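Local coordinates for protein fimbrial subunit CupB6 (Pseudomonas aeruginosa, PDB 5CYL) that forms the adhesive tip of a chaperone-usher pilus and probably helps the bacterium attach to surfaces during biofilm formation, at residues Gly62-Val67 and Gly148-Asn153; Ile83-Ser88 and Ala192-Gly197; Asp102-Ala107 and Gly167-Val172; Gly74-Asp79 and Thr144-Ser149; Cys10-Gly15 and Leu154-Arg159. All blocks are in the same frame, centred on the assembly; numbering follows the deposited sequence.

How the interactions relate
From the N terminus, interaction 5 comes first: residues 10-15 meet 154-159 across the two sheets and enclose a long loop that contains interactions 1 and 4 entirely. Interaction 1 then closes 62-67 onto 148-153 within the four-stranded sheet, and interaction 4 (74-79 with 144-149) starts later in the chain and ends on the same stretch, sharing Gly148 and Ser149. Interaction 2 reaches from strand 83-90 to the short helix 191-194, crossing interactions 1, 4 and 5 along the chain while enclosing interaction 3. Interaction 3 also crosses 1, 4 and 5 as 167-172 joins the edge strand 106-112. Trp64 joins interactions 1, 2 and 4 in the interior.

Interaction 1. Residues Gly62-Val67 and Gly148-Asn153; sequences GNWSGV and GSATLN
Strands 56-65 and 151-160 are the two central members of a four-stranded antiparallel sheet, and Trp64 meets Leu152 where they run together. Flanking this non-hydrogen-bonded pair are two hydrogen-bonded ones, Asn63 with Asn153 and Ser65 with Thr151. Asn153 N reaches Asn63 O at 3.0 Å, and Ser65 N reaches Thr151 O at 2.8 Å. On the face that carries Asn63, Ser65, Thr151 and Asn153, polar groups link up across the strands. Asn153 ND2 donates to Ser65 OG at 2.8 Å, a fairly straight bond (161° at the hydrogen) lying in the plane of the Asn153 amide. Its other hydrogen is probably shared between Asn63 O and Asn63 OD1, the latter 3.2 Å from ND2; both are approached from above their carbonyl planes, and the two amides are turned 43° apart. Ser65 OG sits between its backbone N and carbonyl carbon (chi1 49°), which brings it to a 2.9 Å hydrogen bond with Thr151 OG1. Asn63 ND2 and Asn153 OD1 bond away from this pair, to Asp102 O and to Ser187 OG of strand 185-189. The other face looks into the interior of a beta sandwich. There Leu152 CB makes a CH-pi contact over the six-membered ring of Trp64, 3.9 Å from its centroid, while Leu152 CD1 lies over the same side at 3.7 Å from Trp64 CE2. Past the strand ends, Val67 CG2 touches Ala150 CB at 3.5 Å.

Interaction 2. Residues Ile83-Ser88 and Ala192-Gly197; sequences IGYRIS and ASIAIG
Tyr85 of strand 83-90 turns its ring toward Ile194 and the one-turn helix 191-194, in the interior of the beta sandwich where the six-stranded sheet faces the four-stranded one. With CG anti to the backbone N (chi1 180°), the phenol is carried away from its strand and passes Ile194 with the two side chains running in opposite directions. One face of the ring receives the Ile194 CD1 methyl almost over its centre, a CH-pi contact with 3.6 Å from CD1 to the ring centroid. The methyl approaches 14° off the ring normal, and every ring carbon of Tyr85 is near it, CG closest at 3.5 Å. Ile194 can present this methyl because its chain bends again at chi2 (-73°), beyond a CG1 that stands beside the backbone N. At the far end of the ring, Tyr85 OH is hydrogen-bonded to Gln125 NE2 of the neighbouring strand 118-129. That same amide nitrogen also donates to Ile194 O, so one amide nitrogen links the tyrosine hydroxyl with the end of the helix. Trp64 packs against the ring from the opposing sheet. Two residues further on, Ile87 points the same way and meets the chain just after the helix, where Ile196 lies across the direction of the Tyr85 side chain. Ile196 CG2 is the methyl that serves both partners, 4.0 Å from Tyr85 OH and 4.3 Å from Ile87 CD1.

Interaction 3. Residues Asp102-Ala107 and Gly167-Val172; sequences DNQPHA and GSVLAV
A single beta bridge, His106 with Val169, lays the loop 167-172 against the start of strand 106-112, an edge strand of the four-stranded sheet. Three backbone bonds fasten it. Leu170 N points almost straight (178° at the hydrogen) at Pro105 O, 2.9 Å away, although it meets that carbonyl tilted from its plane. Ala107 is held twice, its N donating to Ser168 O at 2.8 Å and its O accepting from Gly167 N at 2.7 Å. At the bridge, Val169 CA stands above one face of the His106 imidazole, toward the rim of the ring. The ring's rotation is held by His106 NE2, which bonds Asp102 OD2 at 3.0 Å on the anti side of the carboxylate; this neighbour probably favours a proton on NE2. Val169 spreads its two methyls over different partners. CG1, anti to the backbone N (chi1 -163°), lies across the extended Gln104 side chain, 3.5 Å from Gln104 CD and close to both amide atoms, whereas CG2 turns toward the histidine at 4.2 Å from His106 NE2. On the outer face of the sheet, turned away from the sandwich interior, Ala107 CB and Leu170 CB meet at 4.1 Å. These two apolar groups both rest on Val59 of strand 56-65, and Leu170 also reaches Val157 of strand 151-160. Pro105 packs on Trp155 of that same strand. The His106 backbone bonds Gly62 on one edge of its strand, while the loop bridges the other edge and then folds over the outer face of the sheet.

Interaction 4. Residues Gly74-Asp79 and Thr144-Ser149; sequences GTVASD and TSVSGS
Ser78 and Val146 are joined by a lone beta bridge, their CA atoms 4.2 Å apart, in two chain segments whose touching parts run 120° to each other. Two backbone bonds make it: Ser147 N to Ala77 O at 2.7 Å and Asp79 N to Ser145 O at 2.6 Å, each donor tilted from the plane of its carbonyl. Asp79 carries the side-chain part. Its carboxylate stands between its own N and carbonyl carbon (chi1 62°) and is thereby brought over to the backbone of Thr144, whose N makes a weak bond to Asp79 OD1 at 3.3 Å. The placing of OD2 is less certain. Ser78 OG makes another weak bond to Asp79 OD1. Across the bridge, Ser147 CB sits 3.5 Å from Ala77 O. Ser145 OG turns back on its own segment and donates to Val146 O at 2.7 Å. Toward the interior, Val76 CG2 and Val146 CG1 approach to 4.3 Å; both valines also pack on Trp64, and Val146 leans on Ser193 and Ile194 of helix 191-194. Short strand 76-77 is bonded to strand 83-90 through Val76 and Tyr85. The whole is an isolated beta bridge between the end of short strand 76-77 and the loop leading to strand 151-160, at the margin of a beta sandwich, closing over the interior residues with two backbone bonds where no extended strand pairing forms.

Interaction 5. Residues Cys10-Gly15 and Leu154-Arg159; sequences CSFDNG and LWAVDR
The Phe12 ring comes edge-on to strand 154-159, with Ala156 N and the carbonyl carbon of Trp155 lying near the ring plane. Phe12 CE2 is 3.9 Å from Ala156 N, and CZ is 4.0 Å from Ala156 CB. Tyr186 of the next strand meets the Phe12 ring with its own ring nearly parallel, the planes about 15° apart. The Trp155 indole belongs to the other side of its strand, where it lies against Val172. Phe12 reaches across because its CG stands beside the backbone N (chi1 -84°) and its CB already points at the opposite strand. Leu154 adds its CB, 4.1 Å from Phe12 CE2, and Ala156 CB is also touched by Cys10 SG at 4.0 Å. That sulphur is half of the disulfide with Cys182, so the covalent link is packed directly on the small alanine. Strand 6-22 lies in the six-stranded sheet and strand 151-160 in the four-stranded one. Their short axes pass 8.1 Å apart at 145°, too far for backbone pairing and as expected of facing sheets in a beta sandwich. Leu43 and Leu45 of strand 35-50 continue the same apolar layer beside Leu154 and Ala156. With no hydrogen bond across the interface, cohesion between these two segments rests on methyl, methylene, sulphur and aromatic surfaces, while the nearby disulfide ties strand 6-22 covalently to the chain just before strand 185-189.

Interaction 1. Residues Gly62-Val67 and Gly148-Asn153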
# COMPACT_ATOMS: atom_id res chain seq x y z
N GLY A 62 24.78 5.65 -17.53
CA GLY A 62 23.32 5.70 -17.35
C GLY A 62 22.82 7.10 -17.19
O GLY A 62 23.54 7.98 -16.75
N ASN A 63 21.59 7.34 -17.58
CA ASN A 63 20.89 8.55 -17.16
C ASN A 63 19.40 8.39 -17.37
O ASN A 63 18.96 7.55 -18.15
CB ASN A 63 21.39 9.76 -17.93
CG ASN A 63 20.91 9.76 -19.35
OD1 ASN A 63 20.72 8.73 -19.98
ND2 ASN A 63 20.70 10.94 -19.88
N TRP A 64 18.62 9.19 -16.66
CA TRP A 64 17.17 9.19 -16.80
C TRP A 64 16.85 10.39 -17.66
O TRP A 64 17.28 11.52 -17.36
CB TRP A 64 16.46 9.35 -15.45
CG TRP A 64 16.32 8.11 -14.65
CD1 TRP A 64 17.14 7.70 -13.65
CD2 TRP A 64 15.29 7.12 -14.75
NE1 TRP A 64 16.70 6.48 -13.13
CE2 TRP A 64 15.56 6.13 -13.78
CE3 TRP A 64 14.17 6.98 -15.54
CZ2 TRP A 64 14.76 5.00 -13.62
CZ3 TRP A 64 13.36 5.85 -15.36
CH2 TRP A 64 13.68 4.88 -14.42
N SER A 65 16.08 10.17 -18.71
CA SER A 65 15.59 11.31 -19.52
C SER A 65 14.08 11.34 -19.51
O SER A 65 13.40 10.40 -19.07
CB SER A 65 16.11 11.24 -20.95
OG SER A 65 15.89 9.95 -21.47
N GLY A 66 13.52 12.45 -19.98
CA GLY A 66 12.06 12.58 -20.06
C GLY A 66 11.47 13.23 -18.83
O GLY A 66 10.26 13.38 -18.71
N VAL A 67 12.35 13.59 -17.92
CA VAL A 67 12.04 14.44 -16.77
C VAL A 67 13.28 15.30 -16.49
O VAL A 67 14.39 14.81 -16.53
CB VAL A 67 11.67 13.62 -15.52
CG1 VAL A 67 11.51 14.54 -14.32
CG2 VAL A 67 10.39 12.83 -15.76
N GLY A 148 4.74 9.02 -15.90
CA GLY A 148 5.14 9.98 -16.93
C GLY A 148 5.91 9.41 -18.09
O GLY A 148 5.86 8.23 -18.38
N SER A 149 6.63 10.28 -18.78
CA SER A 149 7.41 9.88 -19.94
C SER A 149 8.88 9.61 -19.64
O SER A 149 9.68 9.45 -20.55
CB SER A 149 7.29 10.95 -21.03
OG SER A 149 7.71 12.21 -20.56
N ALA A 150 9.23 9.57 -18.36
CA ALA A 150 10.62 9.35 -17.98
C ALA A 150 11.15 8.01 -18.52
O ALA A 150 10.49 6.97 -18.40
CB ALA A 150 10.79 9.41 -16.48
N THR A 151 12.34 8.06 -19.10
CA THR A 151 12.96 6.88 -19.70
C THR A 151 14.35 6.61 -19.14
O THR A 151 15.13 7.52 -18.93
CB THR A 151 13.03 6.96 -21.24
OG1 THR A 151 13.62 8.20 -21.63
CG2 THR A 151 11.66 6.88 -21.84
N LEU A 152 14.63 5.34 -18.87
CA LEU A 152 15.92 4.88 -18.37
C LEU A 152 16.89 4.47 -19.50
O LEU A 152 16.63 3.49 -20.21
CB LEU A 152 15.73 3.68 -17.42
CG LEU A 152 17.05 3.08 -16.87
CD1 LEU A 152 17.74 4.15 -16.03
CD2 LEU A 152 16.86 1.78 -16.09
N ASN A 153 18.01 5.18 -19.63
CA ASN A 153 18.99 4.87 -20.68
C ASN A 153 20.28 4.28 -20.15
O ASN A 153 20.95 4.88 -19.31
CB ASN A 153 19.30 6.11 -21.49
CG ASN A 153 18.05 6.88 -21.86
OD1 ASN A 153 17.32 6.50 -22.79
ND2 ASN A 153 17.82 7.96 -21.18

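Interaction 2. Residues Ile83-Ser88 and Ala192-Gly197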
# COMPACT_ATOMS: atom_id res chain seq x y z
N ILE A 83 5.50 6.54 -3.68
CA ILE A 83 6.58 5.56 -3.80
C ILE A 83 7.46 5.92 -4.99
O ILE A 83 6.99 6.18 -6.05
CB ILE A 83 6.04 4.13 -3.91
CG1 ILE A 83 5.40 3.73 -2.59
CG2 ILE A 83 7.16 3.15 -4.21
CD1 ILE A 83 4.72 2.36 -2.61
N GLY A 84 8.76 5.97 -4.77
CA GLY A 84 9.72 6.42 -5.80
C GLY A 84 10.69 5.32 -6.21
O GLY A 84 11.02 4.45 -5.43
N TYR A 85 11.12 5.38 -7.46
CA TYR A 85 12.02 4.37 -8.03
C TYR A 85 13.41 4.96 -8.22
O TYR A 85 13.57 6.03 -8.83
CB TYR A 85 11.48 3.86 -9.36
CG TYR A 85 12.35 2.81 -10.02
CD1 TYR A 85 12.68 1.63 -9.37
CD2 TYR A 85 12.82 3.01 -11.31
CE1 TYR A 85 13.47 0.68 -9.99
CE2 TYR A 85 13.58 2.04 -11.96
CZ TYR A 85 13.93 0.88 -11.28
OH TYR A 85 14.69 -0.07 -11.88
N ARG A 86 14.40 4.26 -7.70
CA ARG A 86 15.79 4.67 -7.79
C ARG A 86 16.60 3.47 -8.26
O ARG A 86 16.47 2.38 -7.71
CB ARG A 86 16.27 5.10 -6.39
CG ARG A 86 17.65 5.69 -6.29
CD ARG A 86 17.79 6.34 -4.92
NE ARG A 86 17.73 5.38 -3.82
CZ ARG A 86 17.51 5.70 -2.54
NH1 ARG A 86 17.32 6.96 -2.18
NH2 ARG A 86 17.48 4.75 -1.60
N ILE A 87 17.43 3.64 -9.27
CA ILE A 87 18.29 2.53 -9.74
C ILE A 87 19.77 2.93 -9.73
O ILE A 87 20.15 3.99 -10.18
CB ILE A 87 17.88 2.01 -11.11
CG1 ILE A 87 18.67 0.74 -11.43
CG2 ILE A 87 18.01 3.08 -12.19
CD1 ILE A 87 18.11 -0.09 -12.57
N SER A 88 20.58 2.06 -9.16
CA SER A 88 22.03 2.31 -9.05
C SER A 88 22.85 1.10 -9.53
O SER A 88 22.37 -0.03 -9.53
CB SER A 88 22.42 2.74 -7.65
OG SER A 88 21.60 2.08 -6.72
N ALA A 192 9.05 -1.19 -18.48
CA ALA A 192 10.33 -1.79 -18.86
C ALA A 192 11.48 -1.36 -17.95
O ALA A 192 12.33 -2.17 -17.60
CB ALA A 192 10.67 -1.47 -20.31
N SER A 193 11.49 -0.08 -17.55
CA SER A 193 12.52 0.43 -16.65
C SER A 193 12.40 -0.29 -15.31
O SER A 193 13.40 -0.72 -14.73
CB SER A 193 12.37 1.94 -16.45
OG SER A 193 11.10 2.26 -15.90
N ILE A 194 11.17 -0.44 -14.84
CA ILE A 194 10.85 -1.18 -13.62
C ILE A 194 11.14 -2.68 -13.76
O ILE A 194 11.59 -3.33 -12.81
CB ILE A 194 9.38 -0.96 -13.20
CG1 ILE A 194 9.17 0.50 -12.78
CG2 ILE A 194 8.99 -1.90 -12.06
CD1 ILE A 194 9.79 0.84 -11.43
N ALA A 195 10.88 -3.22 -14.94
CA ALA A 195 10.95 -4.66 -15.18
C ALA A 195 12.32 -5.12 -15.68
O ALA A 195 12.50 -6.26 -16.07
CB ALA A 195 9.87 -5.08 -16.16
N ILE A 196 13.28 -4.21 -15.67
CA ILE A 196 14.59 -4.46 -16.23
C ILE A 196 15.30 -5.64 -15.56
O ILE A 196 15.24 -5.80 -14.35
CB ILE A 196 15.49 -3.22 -16.09
CG1 ILE A 196 16.90 -3.52 -16.61
CG2 ILE A 196 15.53 -2.77 -14.64
CD1 ILE A 196 17.95 -2.53 -16.15
N GLY A 197 15.95 -6.45 -16.39
CA GLY A 197 16.70 -7.60 -15.92
C GLY A 197 15.85 -8.83 -15.72
O GLY A 197 16.35 -9.90 -15.33

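Interaction 3. Residues Asp102-Ala107 and Gly167-Val172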
# COMPACT_ATOMS: atom_id res chain seq x y z
N ASP A 102 19.70 13.43 -15.64
CA ASP A 102 20.45 14.49 -16.30
C ASP A 102 20.24 14.38 -17.81
O ASP A 102 19.74 13.36 -18.30
CB ASP A 102 21.92 14.41 -15.90
CG ASP A 102 22.70 15.65 -16.27
OD1 ASP A 102 22.12 16.75 -16.42
OD2 ASP A 102 23.92 15.55 -16.44
N ASN A 103 20.56 15.42 -18.57
CA ASN A 103 20.33 15.35 -20.00
C ASN A 103 21.35 14.45 -20.68
O ASN A 103 21.10 13.96 -21.76
CB ASN A 103 20.33 16.74 -20.63
CG ASN A 103 21.42 17.63 -20.08
OD1 ASN A 103 21.62 17.68 -18.87
ND2 ASN A 103 22.16 18.31 -20.97
N GLN A 104 22.47 14.22 -20.01
CA GLN A 104 23.58 13.49 -20.58
C GLN A 104 23.86 12.27 -19.76
O GLN A 104 23.74 12.34 -18.54
CB GLN A 104 24.81 14.37 -20.62
CG GLN A 104 24.89 15.17 -21.89
CD GLN A 104 26.16 15.95 -21.95
OE1 GLN A 104 27.03 15.66 -22.75
NE2 GLN A 104 26.32 16.88 -21.02
N PRO A 105 24.24 11.16 -20.41
CA PRO A 105 24.63 10.03 -19.57
C PRO A 105 25.90 10.28 -18.75
O PRO A 105 26.72 11.16 -19.07
CB PRO A 105 24.87 8.92 -20.57
CG PRO A 105 25.29 9.64 -21.81
CD PRO A 105 24.43 10.86 -21.84
N HIS A 106 26.05 9.49 -17.69
CA HIS A 106 27.20 9.61 -16.77
C HIS A 106 27.96 8.31 -16.71
O HIS A 106 27.37 7.24 -16.84
CB HIS A 106 26.73 9.97 -15.37
CG HIS A 106 26.47 11.43 -15.17
ND1 HIS A 106 26.84 12.11 -14.03
CD2 HIS A 106 25.91 12.36 -15.99
CE1 HIS A 106 26.49 13.38 -14.14
NE2 HIS A 106 25.94 13.56 -15.33
N ALA A 107 29.27 8.41 -16.52
CA ALA A 107 30.09 7.22 -16.53
C ALA A 107 30.10 6.59 -15.15
O ALA A 107 30.61 7.17 -14.21
CB ALA A 107 31.49 7.57 -16.99
N GLY A 167 32.27 8.85 -12.87
CA GLY A 167 31.60 9.89 -12.12
C GLY A 167 31.40 11.16 -12.92
O GLY A 167 30.74 12.10 -12.47
N SER A 168 31.96 11.19 -14.10
CA SER A 168 31.85 12.34 -14.96
C SER A 168 30.75 12.11 -16.03
O SER A 168 30.34 10.96 -16.34
CB SER A 168 33.23 12.58 -15.60
OG SER A 168 33.46 13.95 -15.88
N VAL A 169 30.31 13.18 -16.67
CA VAL A 169 29.57 13.03 -17.92
C VAL A 169 30.33 12.12 -18.91
O VAL A 169 31.53 12.25 -19.08
CB VAL A 169 29.32 14.37 -18.61
CG1 VAL A 169 28.22 14.22 -19.64
CG2 VAL A 169 28.94 15.40 -17.56
N LEU A 170 29.61 11.19 -19.54
CA LEU A 170 30.22 10.21 -20.44
C LEU A 170 30.10 10.75 -21.83
O LEU A 170 28.98 10.85 -22.34
CB LEU A 170 29.54 8.85 -20.38
CG LEU A 170 29.92 7.91 -21.50
CD1 LEU A 170 31.40 7.58 -21.41
CD2 LEU A 170 29.12 6.62 -21.41
N ALA A 171 31.23 11.13 -22.42
CA ALA A 171 31.26 11.66 -23.80
C ALA A 171 31.06 10.50 -24.77
O ALA A 171 31.67 9.46 -24.62
CB ALA A 171 32.55 12.37 -24.08
N VAL A 172 30.16 10.66 -25.73
CA VAL A 172 29.93 9.60 -26.71
C VAL A 172 30.50 10.11 -28.02
O VAL A 172 30.03 11.11 -28.53
CB VAL A 172 28.44 9.21 -26.90
CG1 VAL A 172 28.36 8.07 -27.90
CG2 VAL A 172 27.82 8.77 -25.59

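Interaction 4. Residues Gly74-Asp79 and Thr144-Ser149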
# COMPACT_ATOMS: atom_id res chain seq x y z
N GLY A 74 16.36 11.25 -4.65
CA GLY A 74 16.98 10.84 -5.90
C GLY A 74 16.12 9.84 -6.63
O GLY A 74 16.62 8.96 -7.35
N THR A 75 14.81 9.99 -6.49
CA THR A 75 13.89 9.06 -7.15
C THR A 75 13.16 9.67 -8.33
O THR A 75 13.07 10.89 -8.43
CB THR A 75 12.87 8.47 -6.15
OG1 THR A 75 12.21 9.54 -5.47
CG2 THR A 75 13.59 7.60 -5.12
N VAL A 76 12.66 8.81 -9.19
CA VAL A 76 11.74 9.22 -10.26
C VAL A 76 10.39 8.68 -9.78
O VAL A 76 10.30 7.55 -9.28
CB VAL A 76 12.07 8.62 -11.64
CG1 VAL A 76 13.41 9.11 -12.10
CG2 VAL A 76 12.00 7.10 -11.60
N ALA A 77 9.34 9.45 -9.94
CA ALA A 77 8.03 9.03 -9.49
C ALA A 77 7.52 7.73 -10.12
O ALA A 77 7.59 7.52 -11.31
CB ALA A 77 7.02 10.14 -9.74
N SER A 78 7.02 6.86 -9.26
CA SER A 78 6.43 5.59 -9.63
C SER A 78 4.96 5.75 -10.04
O SER A 78 4.36 6.75 -9.75
CB SER A 78 6.51 4.61 -8.44
OG SER A 78 5.80 3.44 -8.67
N ASP A 79 4.41 4.77 -10.74
CA ASP A 79 3.02 4.83 -11.10
C ASP A 79 2.17 4.95 -9.80
O ASP A 79 1.15 5.61 -9.75
CB ASP A 79 2.59 3.64 -11.96
CG ASP A 79 2.73 2.33 -11.28
OD1 ASP A 79 3.34 2.26 -10.17
OD2 ASP A 79 2.23 1.36 -11.87
N THR A 144 4.13 -0.89 -10.90
CA THR A 144 4.33 -1.53 -12.20
C THR A 144 5.16 -0.70 -13.17
O THR A 144 5.73 -1.24 -14.12
CB THR A 144 2.99 -1.86 -12.85
OG1 THR A 144 2.25 -0.65 -12.98
CG2 THR A 144 2.20 -2.86 -11.98
N SER A 145 5.21 0.60 -12.95
CA SER A 145 5.84 1.49 -13.92
C SER A 145 6.28 2.80 -13.29
O SER A 145 5.88 3.14 -12.19
CB SER A 145 4.89 1.73 -15.07
OG SER A 145 5.24 2.88 -15.78
N VAL A 146 7.16 3.49 -13.98
CA VAL A 146 7.49 4.86 -13.65
C VAL A 146 6.35 5.72 -14.14
O VAL A 146 5.74 5.41 -15.15
CB VAL A 146 8.83 5.30 -14.28
CG1 VAL A 146 9.86 4.23 -14.01
CG2 VAL A 146 8.69 5.52 -15.77
N SER A 147 6.06 6.79 -13.43
CA SER A 147 5.06 7.76 -13.85
C SER A 147 5.61 8.60 -14.99
O SER A 147 6.79 8.88 -15.04
CB SER A 147 4.61 8.63 -12.66
OG SER A 147 4.55 10.02 -12.96
N GLY A 148 4.74 9.02 -15.90
CA GLY A 148 5.14 9.98 -16.93
C GLY A 148 5.91 9.41 -18.09
O GLY A 148 5.86 8.23 -18.38
N SER A 149 6.63 10.28 -18.78
CA SER A 149 7.41 9.88 -19.94
C SER A 149 8.88 9.61 -19.64
O SER A 149 9.68 9.45 -20.55
CB SER A 149 7.29 10.95 -21.03
OG SER A 149 7.71 12.21 -20.56

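Interaction 5. Residues Cys10-Gly15 and Leu154-Arg159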
# COMPACT_ATOMS: atom_id res chain seq x y z
N CYS A 10 27.39 -3.84 -29.45
CA CYS A 10 26.97 -4.09 -28.08
C CYS A 10 25.52 -4.44 -27.96
O CYS A 10 24.71 -3.95 -28.73
CB CYS A 10 27.24 -2.88 -27.23
SG CYS A 10 28.97 -2.80 -26.72
N SER A 11 25.19 -5.31 -27.02
CA SER A 11 23.80 -5.58 -26.71
C SER A 11 23.68 -5.96 -25.24
O SER A 11 24.62 -6.54 -24.63
CB SER A 11 23.24 -6.69 -27.60
OG SER A 11 23.51 -7.95 -27.05
N PHE A 12 22.54 -5.66 -24.65
CA PHE A 12 22.32 -5.95 -23.24
C PHE A 12 21.32 -7.07 -23.15
O PHE A 12 20.31 -7.00 -23.85
CB PHE A 12 21.75 -4.73 -22.57
CG PHE A 12 22.76 -3.73 -22.13
CD1 PHE A 12 23.49 -3.95 -20.96
CD2 PHE A 12 22.91 -2.52 -22.80
CE1 PHE A 12 24.41 -2.99 -20.52
CE2 PHE A 12 23.81 -1.55 -22.36
CZ PHE A 12 24.57 -1.79 -21.21
N ASP A 13 21.56 -8.09 -22.33
CA ASP A 13 20.59 -9.20 -22.23
C ASP A 13 20.35 -9.65 -20.82
O ASP A 13 21.24 -9.59 -19.99
CB ASP A 13 21.04 -10.38 -23.09
CG ASP A 13 21.02 -10.07 -24.59
OD1 ASP A 13 19.94 -9.86 -25.18
OD2 ASP A 13 22.09 -10.08 -25.21
N ASN A 14 19.14 -10.13 -20.56
CA ASN A 14 18.69 -10.49 -19.20
C ASN A 14 19.41 -11.68 -18.62
O ASN A 14 19.67 -12.64 -19.34
CB ASN A 14 17.19 -10.80 -19.20
CG ASN A 14 16.32 -9.57 -19.43
OD1 ASN A 14 16.76 -8.42 -19.26
ND2 ASN A 14 15.07 -9.80 -19.76
N GLY A 15 19.73 -11.60 -17.33
CA GLY A 15 20.35 -12.72 -16.62
C GLY A 15 19.28 -13.51 -15.90
O GLY A 15 18.11 -13.48 -16.31
N LEU A 154 20.60 3.08 -20.62
CA LEU A 154 21.88 2.46 -20.31
C LEU A 154 22.76 2.58 -21.54
O LEU A 154 22.38 2.21 -22.64
CB LEU A 154 21.67 0.99 -19.94
CG LEU A 154 20.66 0.75 -18.81
CD1 LEU A 154 20.57 -0.72 -18.45
CD2 LEU A 154 21.04 1.56 -17.57
N TRP A 155 23.97 3.06 -21.35
CA TRP A 155 24.92 3.19 -22.46
C TRP A 155 26.12 2.29 -22.29
O TRP A 155 26.89 2.45 -21.34
CB TRP A 155 25.40 4.62 -22.54
CG TRP A 155 24.31 5.62 -22.71
CD1 TRP A 155 23.41 6.01 -21.77
CD2 TRP A 155 24.01 6.38 -23.88
NE1 TRP A 155 22.58 6.97 -22.27
CE2 TRP A 155 22.92 7.22 -23.57
CE3 TRP A 155 24.56 6.44 -25.17
CZ2 TRP A 155 22.37 8.11 -24.50
CZ3 TRP A 155 24.03 7.32 -26.09
CH2 TRP A 155 22.93 8.15 -25.75
N ALA A 156 26.34 1.35 -23.21
CA ALA A 156 27.67 0.71 -23.32
C ALA A 156 28.49 1.39 -24.40
O ALA A 156 28.12 1.32 -25.56
CB ALA A 156 27.55 -0.76 -23.63
N VAL A 157 29.57 2.04 -24.04
CA VAL A 157 30.35 2.85 -25.00
C VAL A 157 31.83 2.48 -25.01
O VAL A 157 32.49 2.48 -23.95
CB VAL A 157 30.19 4.36 -24.72
CG1 VAL A 157 31.00 5.21 -25.71
CG2 VAL A 157 28.74 4.77 -24.78
N ASP A 158 32.34 2.15 -26.20
CA ASP A 158 33.76 1.82 -26.35
C ASP A 158 34.58 3.10 -26.34
O ASP A 158 34.23 4.06 -27.03
CB ASP A 158 34.00 1.00 -27.62
CG ASP A 158 35.49 0.74 -27.90
OD1 ASP A 158 36.20 1.67 -28.35
OD2 ASP A 158 35.96 -0.39 -27.66
N ARG A 159 35.66 3.10 -25.55
CA ARG A 159 36.58 4.25 -25.46
C ARG A 159 38.04 3.84 -25.22
O ARG A 159 38.29 2.73 -24.75
CB ARG A 159 36.11 5.18 -24.33
CG ARG A 159 34.72 5.77 -24.56
CD ARG A 159 34.78 7.15 -25.17
NE ARG A 159 35.28 7.99 -24.08
CZ ARG A 159 35.55 9.28 -24.18
NH1 ARG A 159 35.39 9.88 -25.34
NH2 ARG A 159 35.96 9.95 -23.12